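Long-range contacts in putative peptide ABC-transport system periplasmic peptide-binding protein (Campylobacter jejuni, PDB 4OET), which probably serves as the periplasmic solute-binding component of an ABC importer for peptides or related ligands, and can also bind a metal ion: residues A[171-176]-A[191-196]; A[240-245]-A[458-463]; A[338-343]-A[367-372]. All coordinates share one frame; numbering follows the deposited sequence.

How the contacts relate
Contact 2 (240-245 with 458-463) is the core contact of the three, its centre about 10 Å from that of the chain, while contact 1 is partly buried and contact 3 lies at the surface. Contact 1 belongs to a separate four-stranded sheet, and its centre is about 28 Å from that of contact 2 and 27 Å from that of contact 3. Contacts 2 and 3 share the large mixed sheet and touch where L460 CD2 packs on L343 CD2. Their chemistry follows their place: a regular ladder with a salt bridge across it in 1, a buried ion pair and tyrosines in 2, and sparse loop bonds beside a methionine in 3.

Contact 1: residues A[171-176]-A[191-196]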
# COMPACT_ATOMS: atom_id res chain seq x y z
N GLY A 171 17.20 -14.48 -7.30
CA GLY A 171 16.70 -14.01 -8.58
C GLY A 171 15.64 -14.90 -9.19
O GLY A 171 14.94 -14.48 -10.12
N GLU A 172 15.49 -16.11 -8.66
CA GLU A 172 14.53 -17.06 -9.23
C GLU A 172 13.34 -17.33 -8.31
O GLU A 172 12.21 -16.95 -8.63
CB GLU A 172 15.20 -18.41 -9.53
CG GLU A 172 16.59 -18.35 -10.12
CD GLU A 172 16.99 -19.68 -10.75
OE1 GLU A 172 18.14 -19.81 -11.22
OE2 GLU A 172 16.16 -20.62 -10.74
N TYR A 173 13.60 -17.96 -7.17
CA TYR A 173 12.53 -18.39 -6.28
C TYR A 173 12.96 -18.48 -4.83
O TYR A 173 14.14 -18.47 -4.50
CB TYR A 173 11.98 -19.76 -6.73
CG TYR A 173 12.95 -20.94 -6.62
CD1 TYR A 173 13.25 -21.52 -5.39
CD2 TYR A 173 13.53 -21.49 -7.76
CE1 TYR A 173 14.13 -22.59 -5.30
CE2 TYR A 173 14.40 -22.56 -7.68
CZ TYR A 173 14.69 -23.11 -6.45
OH TYR A 173 15.55 -24.18 -6.36
N VAL A 174 11.97 -18.59 -3.95
CA VAL A 174 12.25 -18.99 -2.58
C VAL A 174 11.40 -20.22 -2.31
O VAL A 174 10.21 -20.25 -2.64
CB VAL A 174 11.92 -17.88 -1.56
CG1 VAL A 174 12.36 -18.32 -0.18
CG2 VAL A 174 12.61 -16.58 -1.94
N GLU A 175 12.02 -21.24 -1.74
CA GLU A 175 11.29 -22.46 -1.41
C GLU A 175 10.94 -22.47 0.07
O GLU A 175 11.73 -22.08 0.92
CB GLU A 175 12.11 -23.71 -1.74
CG GLU A 175 11.37 -25.01 -1.43
CD GLU A 175 11.95 -26.23 -2.12
OE1 GLU A 175 12.89 -26.07 -2.94
OE2 GLU A 175 11.46 -27.35 -1.83
N PHE A 176 9.73 -22.94 0.36
CA PHE A 176 9.25 -23.01 1.72
C PHE A 176 8.74 -24.40 2.05
O PHE A 176 8.42 -25.19 1.15
CB PHE A 176 8.14 -21.98 1.95
CG PHE A 176 8.58 -20.56 1.76
CD1 PHE A 176 8.50 -19.95 0.51
CD2 PHE A 176 9.07 -19.83 2.83
CE1 PHE A 176 8.90 -18.64 0.35
CE2 PHE A 176 9.47 -18.52 2.67
CZ PHE A 176 9.38 -17.92 1.43
N ARG A 191 4.52 -27.96 0.39
CA ARG A 191 5.61 -27.33 -0.34
C ARG A 191 5.15 -26.03 -1.03
O ARG A 191 4.18 -26.03 -1.80
CB ARG A 191 6.20 -28.32 -1.35
CG ARG A 191 7.53 -27.92 -1.96
CD ARG A 191 8.27 -29.13 -2.54
NE ARG A 191 9.43 -28.74 -3.33
CZ ARG A 191 9.48 -28.74 -4.66
NH1 ARG A 191 8.42 -29.13 -5.36
NH2 ARG A 191 10.58 -28.35 -5.30
N LEU A 192 5.86 -24.94 -0.76
CA LEU A 192 5.54 -23.64 -1.34
C LEU A 192 6.77 -23.07 -2.04
O LEU A 192 7.85 -23.01 -1.46
CB LEU A 192 5.06 -22.65 -0.26
CG LEU A 192 4.79 -21.21 -0.73
CD1 LEU A 192 3.72 -21.17 -1.80
CD2 LEU A 192 4.40 -20.34 0.45
N ILE A 193 6.60 -22.69 -3.31
CA ILE A 193 7.64 -21.97 -4.04
C ILE A 193 7.12 -20.60 -4.45
O ILE A 193 6.06 -20.50 -5.06
CB ILE A 193 8.10 -22.74 -5.28
CG1 ILE A 193 8.92 -23.97 -4.88
CG2 ILE A 193 8.94 -21.85 -6.18
CD1 ILE A 193 8.65 -25.20 -5.72
N ILE A 194 7.85 -19.55 -4.09
CA ILE A 194 7.51 -18.21 -4.56
C ILE A 194 8.49 -17.85 -5.65
O ILE A 194 9.69 -17.68 -5.41
CB ILE A 194 7.55 -17.16 -3.44
CG1 ILE A 194 6.43 -17.44 -2.43
CG2 ILE A 194 7.41 -15.76 -4.01
CD1 ILE A 194 5.05 -17.36 -3.04
N LYS A 195 7.98 -17.76 -6.87
CA LYS A 195 8.80 -17.53 -8.04
C LYS A 195 8.82 -16.04 -8.39
O LYS A 195 7.77 -15.39 -8.45
CB LYS A 195 8.26 -18.36 -9.21
CG LYS A 195 9.24 -18.67 -10.31
CD LYS A 195 8.69 -19.78 -11.19
CE LYS A 195 9.64 -20.16 -12.31
NZ LYS A 195 9.11 -21.33 -13.07
N HIS A 196 10.00 -15.49 -8.61
CA HIS A 196 10.10 -14.09 -9.01
C HIS A 196 9.90 -13.96 -10.51
O HIS A 196 10.75 -14.39 -11.30
CB HIS A 196 11.44 -13.47 -8.62
CG HIS A 196 11.65 -12.10 -9.18
ND1 HIS A 196 12.77 -11.75 -9.90
CD2 HIS A 196 10.86 -11.00 -9.16
CE1 HIS A 196 12.67 -10.49 -10.28
NE2 HIS A 196 11.51 -10.01 -9.85
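The strand at 173-176 runs antiparallel to 191-196, their short axes 4.6 Å apart and 170° between directions. V174 and I194 form a hydrogen-bonded pair that exchanges both N-H...O bonds, and F176 with L192 forms a second. Y173-K195 and E175-I193 are the non-hydrogen-bonded pairs between and beside them. The ladder is prolonged by H196 N, which donates to E172 O at 2.6 Å, and a weak bond at its end runs from H196 ND1 to G171 O, which lies at the edge of the imidazole.

Side chains alternate between the two faces. On the face of V174 and F176, the phenylalanine lies alongside L192 with CB against CB, and its CE1 reaches I194 CG1 at 3.9 Å. This face is buried: V33 and L32 of helix 30-33 cover it, and the F176 side chain is about 9 Å from that of N31, a magnesium-binding residue. The pair forms the middle of a four-stranded mixed sheet, flanked by strand 6-11 beside 191-196 and strand 163-169 beside 173-178. A classic beta bulge, in which E172 and Y173 both face K169, lies at the start of 173-178.

On the other face, Y173 CB packs on I193 CG2 at 3.7 Å. E175 extends with CG anti to its backbone nitrogen (chi1 -179°), and OE2 accepts R191 NE at 2.9 Å. The carboxylate lies at the guanidinium edge, but NE meets OE2 from above the carboxylate plane, the two planes being 71° apart. I193 CD1 covers part of one guanidinium face, and R191 has a second partner, its NH1 bonding T6 OG1. K195 leads away from the strand pair to a salt bridge with E206.

Contact 2: residues A[240-245]-A[458-463]; sequences DYRALM and AYLDFA
Y241 and Y459 face each other as a non-hydrogen-bonded pair where the antiparallel strands 240-245 and 458-463 cross at 142°, and within these two segments the close pairing centres on them. Flanking backbone bonds run from L460 N to D240 O and from R242 N to A458 O.

The two tyrosines point the same way side by side, but not as a stack: their ring planes are turned 50° to each other. Y241 CB sits over the centre of the Y459 ring, 3.8 Å from its centroid, and the Y241 ring meets Y459 CZ through CD2. The Y459 hydroxyl extends beyond the pair to H285 O and E288 N.

On the opposite face, R242 bends at chi2 (-62°) back along its own strand and grips D240 end-on, NH1 to OD1 at 2.7 Å and NH2 to OD2 at 2.8 Å. NH1 approaches from above the carboxylate plane, whereas NH2 comes in on the syn side of OD2. L460 CD2 lies over the centre of one guanidinium face, 3.5 Å from R242 NH2. The ring of F462 lies nearly coplanar with the D240 carboxylate, its CZ 3.6 Å from OD2.

These strands belong to the large mixed sheet, in which 231-246 is also paired with 379-384. Two more bonds reach the D240 carboxylate: the H480 ring nitrogen ND1 bonds OD1 and the H481 backbone N bonds OD2. Together with the two nitrogens of R242 they surround a buried carboxylate, which would be expected to favour its ionised state. D240 and R242 are both buried, and their apolar neighbours, the leucine methyl and the phenylalanine edge, may further limit the access of solvent to the ion pair.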
# COMPACT_ATOMS: atom_id res chain seq x y z
N ASP A 240 -5.28 0.44 -3.50
CA ASP A 240 -4.23 1.05 -4.31
C ASP A 240 -4.86 1.97 -5.37
O ASP A 240 -5.64 1.51 -6.20
CB ASP A 240 -3.38 -0.04 -4.96
CG ASP A 240 -2.12 0.48 -5.60
OD1 ASP A 240 -1.66 1.61 -5.24
OD2 ASP A 240 -1.57 -0.25 -6.46
N TYR A 241 -4.53 3.26 -5.33
CA TYR A 241 -5.06 4.20 -6.32
C TYR A 241 -3.94 4.98 -7.00
O TYR A 241 -2.84 5.15 -6.45
CB TYR A 241 -6.05 5.19 -5.69
CG TYR A 241 -5.46 6.18 -4.71
CD1 TYR A 241 -4.86 7.36 -5.15
CD2 TYR A 241 -5.53 5.95 -3.35
CE1 TYR A 241 -4.32 8.27 -4.25
CE2 TYR A 241 -5.01 6.86 -2.44
CZ TYR A 241 -4.41 8.01 -2.89
OH TYR A 241 -3.89 8.89 -1.97
N ARG A 242 -4.22 5.43 -8.22
CA ARG A 242 -3.29 6.28 -8.95
C ARG A 242 -3.79 7.71 -8.94
O ARG A 242 -5.00 7.95 -8.97
CB ARG A 242 -3.10 5.78 -10.38
CG ARG A 242 -2.46 4.41 -10.47
CD ARG A 242 -1.06 4.43 -9.88
NE ARG A 242 -0.54 3.07 -9.71
CZ ARG A 242 -0.72 2.36 -8.60
NH1 ARG A 242 -1.39 2.88 -7.58
NH2 ARG A 242 -0.23 1.13 -8.51
N ALA A 243 -2.86 8.66 -8.91
CA ALA A 243 -3.23 10.06 -8.89
C ALA A 243 -2.15 10.91 -9.51
O ALA A 243 -0.97 10.51 -9.53
CB ALA A 243 -3.49 10.52 -7.45
N LEU A 244 -2.54 12.08 -10.00
CA LEU A 244 -1.56 13.09 -10.38
C LEU A 244 -1.29 13.95 -9.16
O LEU A 244 -2.18 14.60 -8.62
CB LEU A 244 -2.05 13.96 -11.54
CG LEU A 244 -1.03 14.99 -12.03
CD1 LEU A 244 0.17 14.30 -12.68
CD2 LEU A 244 -1.67 15.99 -12.99
N MET A 245 -0.03 13.94 -8.72
CA MET A 245 0.38 14.75 -7.60
C MET A 245 0.75 16.13 -8.11
O MET A 245 1.64 16.27 -8.94
CB MET A 245 1.57 14.14 -6.87
CG MET A 245 2.00 14.95 -5.66
SD MET A 245 3.67 14.59 -5.06
CE MET A 245 4.67 15.52 -6.22
N ALA A 458 -7.83 6.59 -10.42
CA ALA A 458 -8.51 5.31 -10.31
C ALA A 458 -8.01 4.46 -9.16
O ALA A 458 -6.81 4.41 -8.89
CB ALA A 458 -8.36 4.54 -11.63
N TYR A 459 -8.94 3.78 -8.48
CA TYR A 459 -8.58 2.67 -7.60
C TYR A 459 -8.44 1.41 -8.45
O TYR A 459 -9.24 1.19 -9.36
CB TYR A 459 -9.64 2.45 -6.51
CG TYR A 459 -9.52 3.35 -5.31
CD1 TYR A 459 -8.94 2.90 -4.13
CD2 TYR A 459 -10.00 4.65 -5.35
CE1 TYR A 459 -8.83 3.72 -3.02
CE2 TYR A 459 -9.90 5.48 -4.25
CZ TYR A 459 -9.32 5.01 -3.09
OH TYR A 459 -9.22 5.84 -2.00
N LEU A 460 -7.42 0.61 -8.17
CA LEU A 460 -7.10 -0.55 -9.00
C LEU A 460 -7.73 -1.86 -8.49
O LEU A 460 -7.78 -2.10 -7.28
CB LEU A 460 -5.58 -0.70 -9.09
CG LEU A 460 -4.83 -0.04 -10.25
CD1 LEU A 460 -5.60 1.12 -10.85
CD2 LEU A 460 -3.43 0.39 -9.81
N ASP A 461 -8.25 -2.67 -9.40
CA ASP A 461 -8.53 -4.07 -9.08
C ASP A 461 -7.42 -4.93 -9.64
O ASP A 461 -6.80 -4.58 -10.64
CB ASP A 461 -9.87 -4.56 -9.64
CG ASP A 461 -11.05 -4.15 -8.79
OD1 ASP A 461 -10.84 -3.63 -7.67
OD2 ASP A 461 -12.20 -4.41 -9.21
N PHE A 462 -7.17 -6.06 -9.00
CA PHE A 462 -6.14 -6.97 -9.47
C PHE A 462 -6.73 -8.34 -9.74
O PHE A 462 -7.70 -8.75 -9.08
CB PHE A 462 -5.00 -7.04 -8.47
CG PHE A 462 -4.28 -5.72 -8.28
CD1 PHE A 462 -4.61 -4.88 -7.23
CD2 PHE A 462 -3.27 -5.34 -9.16
CE1 PHE A 462 -3.95 -3.67 -7.05
CE2 PHE A 462 -2.61 -4.13 -9.00
CZ PHE A 462 -2.95 -3.29 -7.93
N ALA A 463 -6.19 -9.04 -10.73
CA ALA A 463 -6.72 -10.34 -11.12
C ALA A 463 -5.81 -11.45 -10.62
O ALA A 463 -4.71 -11.66 -11.15
CB ALA A 463 -6.87 -10.42 -12.62

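Contact 3: residues A[338-343]-A[367-372]; sequences MSNDPL and KPAGSF
The ring of F372 is met obliquely by the sulfur of M338, neither squarely over a face nor at the edge: SD stands 3.5 Å from CZ and 60° off the ring normal, a Met-aromatic contact. The W336 ring also meets that of F372. M338 curls to reach it, CG anti to the carbonyl carbon (chi1 -54°), and the chain bends at chi2 and again at chi3, so that its end also touches A369. There SD is 3.6 Å from A369 CA and CE packs on A369 CB at 3.7 Å.

The backbone meets where parallel strands 329-338 and 361-367 end. S339 N donates to K367 O at 2.7 Å, from well above the carbonyl plane, and M338 CA adds a CA-H...O contact to the same oxygen. Beyond the strand ends the chain turns at once: a type I turn spans M338 to D341, and a type II turn spans P368 to S371. The first turn leads into helix 342-357, with D341 at its N-cap position; D341 OD1 also pairs with R344. This is a beta-alpha-beta crossover, with strand 329-338, helix 342-357 and parallel strand 361-367 in succession.

N340 makes a weaker link between the turns, its OD1 accepting a long, weak bond from A369 N at 3.5 Å. S339 OG lies 3.2 Å from P368 N, which has no hydrogen to share, so the two touch without a bond.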
# COMPACT_ATOMS: atom_id res chain seq x y z
N MET A 338 7.40 7.51 -13.62
CA MET A 338 8.45 6.50 -13.62
C MET A 338 8.38 5.70 -14.91
O MET A 338 7.33 5.18 -15.27
CB MET A 338 8.33 5.57 -12.41
CG MET A 338 8.28 6.28 -11.05
SD MET A 338 9.78 7.23 -10.67
CE MET A 338 9.82 7.07 -8.88
N SER A 339 9.50 5.62 -15.62
CA SER A 339 9.53 4.98 -16.93
C SER A 339 9.32 3.47 -16.84
O SER A 339 8.97 2.83 -17.83
CB SER A 339 10.86 5.28 -17.63
OG SER A 339 11.93 4.59 -17.01
N ASN A 340 9.55 2.89 -15.67
CA ASN A 340 9.37 1.46 -15.51
C ASN A 340 7.95 1.10 -15.09
O ASN A 340 7.63 -0.07 -14.87
CB ASN A 340 10.37 0.89 -14.50
CG ASN A 340 10.42 1.69 -13.22
OD1 ASN A 340 10.69 2.89 -13.23
ND2 ASN A 340 10.15 1.02 -12.11
N ASP A 341 7.09 2.11 -14.98
CA ASP A 341 5.70 1.87 -14.60
C ASP A 341 4.79 2.22 -15.78
O ASP A 341 4.34 3.36 -15.92
CB ASP A 341 5.32 2.69 -13.37
CG ASP A 341 4.06 2.19 -12.69
OD1 ASP A 341 3.99 2.26 -11.45
OD2 ASP A 341 3.12 1.76 -13.40
N PRO A 342 4.50 1.21 -16.62
CA PRO A 342 3.77 1.42 -17.87
C PRO A 342 2.41 2.08 -17.67
O PRO A 342 2.04 2.95 -18.46
CB PRO A 342 3.60 0.00 -18.43
CG PRO A 342 4.62 -0.83 -17.75
CD PRO A 342 4.91 -0.19 -16.42
N LEU A 343 1.68 1.68 -16.63
CA LEU A 343 0.38 2.29 -16.37
C LEU A 343 0.51 3.77 -16.00
O LEU A 343 -0.28 4.61 -16.45
CB LEU A 343 -0.37 1.53 -15.27
CG LEU A 343 -1.66 2.18 -14.75
CD1 LEU A 343 -2.66 2.37 -15.88
CD2 LEU A 343 -2.28 1.35 -13.65
N LYS A 367 11.04 8.91 -16.69
CA LYS A 367 12.44 8.65 -16.36
C LYS A 367 12.47 7.47 -15.40
O LYS A 367 11.48 7.21 -14.72
CB LYS A 367 13.08 9.90 -15.75
CG LYS A 367 13.05 11.14 -16.67
CD LYS A 367 14.25 11.20 -17.61
CE LYS A 367 14.58 12.63 -18.03
NZ LYS A 367 15.08 13.46 -16.89
N PRO A 368 13.60 6.74 -15.36
CA PRO A 368 13.68 5.62 -14.42
C PRO A 368 13.57 6.06 -12.96
O PRO A 368 13.95 7.18 -12.60
CB PRO A 368 15.07 5.01 -14.71
CG PRO A 368 15.81 6.06 -15.49
CD PRO A 368 14.77 6.82 -16.25
N ALA A 369 13.03 5.18 -12.13
CA ALA A 369 12.88 5.48 -10.71
C ALA A 369 14.24 5.69 -10.06
O ALA A 369 15.19 4.96 -10.34
CB ALA A 369 12.11 4.37 -10.00
N GLY A 370 14.34 6.72 -9.23
CA GLY A 370 15.58 7.04 -8.55
C GLY A 370 16.50 7.94 -9.35
O GLY A 370 17.56 8.33 -8.87
N SER A 371 16.10 8.29 -10.56
CA SER A 371 16.93 9.15 -11.40
C SER A 371 16.58 10.63 -11.24
O SER A 371 17.27 11.50 -11.77
CB SER A 371 16.81 8.73 -12.87
OG SER A 371 15.46 8.69 -13.29
N PHE A 372 15.50 10.90 -10.51
CA PHE A 372 15.04 12.27 -10.29
C PHE A 372 14.34 12.42 -8.95
O PHE A 372 13.95 11.43 -8.32
CB PHE A 372 14.11 12.71 -11.42
CG PHE A 372 12.79 11.97 -11.46
CD1 PHE A 372 12.70 10.74 -12.11
CD2 PHE A 372 11.66 12.50 -10.88
CE1 PHE A 372 11.49 10.06 -12.17
CE2 PHE A 372 10.44 11.82 -10.93
CZ PHE A 372 10.36 10.60 -11.58